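PDB 4CC9: protein Vpx from Simian immunodeficiency virus, which recruits the host CUL4A-DDB1 ubiquitin ligase through DCAF-1 so that SAMHD1 is degraded, and helps the viral pre-integration complex enter the nucleus of non-dividing cells. Local coordinates for residues F29-R34 against T74-L79. Sequence-based numbering, arbitrary orientation.
Sequences FDWLDR and TKYRYL
Leu-32 and Leu-79 both set CG anti to the backbone N, and this turns their methyl groups toward each other between helix 25-43 and helix 71-91. There Leu-32 CD1 comes within 4.4 Å of Leu-79 CD2. Leu-32 CD1 also lies 4.2 Å from Lys-75 CB and equally near the backbone N of Tyr-76. Trp-31 starts beside the interface, and its own extended first torsion (chi1 165°) brings the six-membered ring across. Its corner atom CH2 is 4.0 Å from Leu-79 CD2, which approaches the indole at a slant. CH2 also meets Tyr-76 CE1 at 4.2 Å. These two rings touch edge to edge, without stacking. Their polar ends face another protein: Trp-31 NE1 bonds to a polar side chain of that chain, and Tyr-76 OH to an acidic one.

Apart from these apolar groups, Lys-75 carries NZ to Asp-33 OD1. The pair is placed as a salt bridge, but NZ and OD1 are modelled too close, so it is doubtful. The Lys-75 side chain also touches Val-36, and Leu-79 also packs on Thr-35 and Ile-39 of helix 25-43.

The short helix segments cross at 55°, with their axes 10.5 Å apart. Helix 49-66 packs against helix 71-91 through other residues, among them Thr-74 and Tyr-78. Residues 74-79 belong to a probable nuclear localization signal. The contact lies away from the zinc site and joins the first and last helices of the three-helix Vpr/Vpx fold.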
loop_
_atom_site.group_PDB
_atom_site.type_symbol
_atom_site.label_atom_id
_atom_site.label_comp_id
_atom_site.label_asym_id
_atom_site.label_seq_id
_atom_site.Cartn_x
_atom_site.Cartn_y
_atom_site.Cartn_z
ATOM N N PHE B 29 22.215 7.030 -11.246
ATOM C CA PHE B 29 22.391 6.305 -12.510
ATOM C C PHE B 29 22.581 4.815 -12.282
ATOM O O PHE B 29 22.013 4.008 -13.011
ATOM C CB PHE B 29 23.541 6.871 -13.359
ATOM C CG PHE B 29 23.189 8.133 -14.090
ATOM C CD1 PHE B 29 22.291 8.111 -15.166
ATOM C CD2 PHE B 29 23.767 9.339 -13.731
ATOM C CE1 PHE B 29 21.964 9.279 -15.858
ATOM C CE2 PHE B 29 23.447 10.515 -14.418
ATOM C CZ PHE B 29 22.542 10.483 -15.481
ATOM N N ASP B 30 23.360 4.446 -11.268
ATOM C CA ASP B 30 23.561 3.025 -10.961
ATOM C C ASP B 30 22.278 2.374 -10.453
ATOM O O ASP B 30 21.998 1.217 -10.770
ATOM C CB ASP B 30 24.713 2.808 -9.962
ATOM C CG ASP B 30 26.074 3.127 -10.566
ATOM O OD1 ASP B 30 26.182 3.166 -11.812
ATOM O OD2 ASP B 30 27.037 3.339 -9.800
ATOM N N TRP B 31 21.500 3.111 -9.665
ATOM C CA TRP B 31 20.190 2.616 -9.242
ATOM C C TRP B 31 19.337 2.291 -10.467
ATOM O O TRP B 31 18.677 1.253 -10.509
ATOM C CB TRP B 31 19.443 3.634 -8.370
ATOM C CG TRP B 31 17.972 3.290 -8.247
ATOM C CD1 TRP B 31 17.421 2.348 -7.429
ATOM C CD2 TRP B 31 16.880 3.854 -9.002
ATOM N NE1 TRP B 31 16.054 2.305 -7.613
ATOM C CE2 TRP B 31 15.698 3.218 -8.567
ATOM C CE3 TRP B 31 16.791 4.840 -9.982
ATOM C CZ2 TRP B 31 14.442 3.534 -9.090
ATOM C CZ3 TRP B 31 15.541 5.150 -10.503
ATOM C CH2 TRP B 31 14.386 4.492 -10.061
ATOM N N LEU B 32 19.352 3.175 -11.463
ATOM C CA LEU B 32 18.491 2.968 -12.622
ATOM C C LEU B 32 18.926 1.743 -13.404
ATOM O O LEU B 32 18.086 0.918 -13.756
ATOM C CB LEU B 32 18.426 4.203 -13.514
ATOM C CG LEU B 32 17.737 4.008 -14.875
ATOM C CD1 LEU B 32 16.279 3.572 -14.724
ATOM C CD2 LEU B 32 17.825 5.280 -15.728
ATOM N N ASP B 33 20.230 1.602 -13.636
ATOM C CA ASP B 33 20.746 0.468 -14.401
ATOM C C ASP B 33 20.507 -0.851 -13.688
ATOM O O ASP B 33 20.033 -1.822 -14.281
ATOM C CB ASP B 33 22.237 0.640 -14.666
ATOM C CG ASP B 33 22.522 1.668 -15.754
ATOM O OD1 ASP B 33 21.761 1.701 -16.747
ATOM O OD2 ASP B 33 23.497 2.443 -15.610
ATOM N N ARG B 34 20.827 -0.878 -12.400
ATOM C CA ARG B 34 20.697 -2.097 -11.622
ATOM C C ARG B 34 19.239 -2.529 -11.489
ATOM O O ARG B 34 18.939 -3.715 -11.654
ATOM C CB ARG B 34 21.367 -1.932 -10.254
ATOM C CG ARG B 34 21.537 -3.229 -9.484
ATOM N N THR B 74 14.377 6.930 -21.254
ATOM C CA THR B 74 13.631 5.837 -21.874
ATOM C C THR B 74 13.525 4.648 -20.919
ATOM O O THR B 74 12.440 4.084 -20.721
ATOM C CB THR B 74 14.309 5.381 -23.186
ATOM O OG1 THR B 74 14.334 6.472 -24.117
ATOM C CG2 THR B 74 13.567 4.216 -23.805
ATOM N N LYS B 75 14.643 4.273 -20.308
ATOM C CA LYS B 75 14.618 3.175 -19.349
ATOM C C LYS B 75 13.700 3.487 -18.174
ATOM O O LYS B 75 13.022 2.593 -17.658
ATOM C CB LYS B 75 16.017 2.869 -18.841
ATOM C CG LYS B 75 16.904 2.207 -19.868
ATOM C CD LYS B 75 18.333 2.238 -19.373
ATOM C CE LYS B 75 18.794 0.881 -18.959
ATOM N NZ LYS B 75 20.121 1.000 -18.319
ATOM N N TYR B 76 13.652 4.758 -17.774
ATOM C CA TYR B 76 12.866 5.140 -16.609
ATOM C C TYR B 76 11.353 5.057 -16.859
ATOM O O TYR B 76 10.609 4.531 -16.009
ATOM C CB TYR B 76 13.269 6.532 -16.132
ATOM C CG TYR B 76 12.500 7.008 -14.922
ATOM C CD1 TYR B 76 12.886 6.640 -13.641
ATOM C CD2 TYR B 76 11.385 7.829 -15.062
ATOM C CE1 TYR B 76 12.176 7.078 -12.530
ATOM C CE2 TYR B 76 10.671 8.272 -13.956
ATOM C CZ TYR B 76 11.070 7.900 -12.696
ATOM O OH TYR B 76 10.357 8.347 -11.603
ATOM N N ARG B 77 10.887 5.567 -18.008
ATOM C CA ARG B 77 9.463 5.406 -18.349
ATOM C C ARG B 77 9.096 3.922 -18.428
ATOM O O ARG B 77 8.002 3.515 -18.029
ATOM C CB ARG B 77 9.093 6.110 -19.662
ATOM C CG ARG B 77 9.320 7.630 -19.641
ATOM C CD ARG B 77 8.491 8.316 -18.554
ATOM N NE ARG B 77 7.074 8.034 -18.745
ATOM C CZ ARG B 77 6.233 8.798 -19.442
ATOM N NH1 ARG B 77 6.657 9.926 -20.010
ATOM N NH2 ARG B 77 4.953 8.430 -19.571
ATOM N N TYR B 78 10.019 3.107 -18.921
ATOM C CA TYR B 78 9.749 1.683 -19.033
ATOM C C TYR B 78 9.637 1.034 -17.642
ATOM O O TYR B 78 8.723 0.248 -17.392
ATOM C CB TYR B 78 10.831 0.991 -19.883
ATOM C CG TYR B 78 10.846 -0.515 -19.724
ATOM C CD1 TYR B 78 9.944 -1.312 -20.418
ATOM C CD2 TYR B 78 11.761 -1.139 -18.884
ATOM C CE1 TYR B 78 9.953 -2.701 -20.283
ATOM C CE2 TYR B 78 11.778 -2.522 -18.743
ATOM C CZ TYR B 78 10.864 -3.290 -19.446
ATOM O OH TYR B 78 10.858 -4.649 -19.320
ATOM N N LEU B 79 10.572 1.357 -16.751
ATOM C CA LEU B 79 10.560 0.806 -15.394
ATOM C C LEU B 79 9.242 1.123 -14.683
ATOM O O LEU B 79 8.644 0.238 -14.064
ATOM C CB LEU B 79 11.755 1.333 -14.575
ATOM C CG LEU B 79 11.875 0.891 -13.115
ATOM C CD1 LEU B 79 11.990 -0.617 -13.011
ATOM C CD2 LEU B 79 13.063 1.552 -12.431
#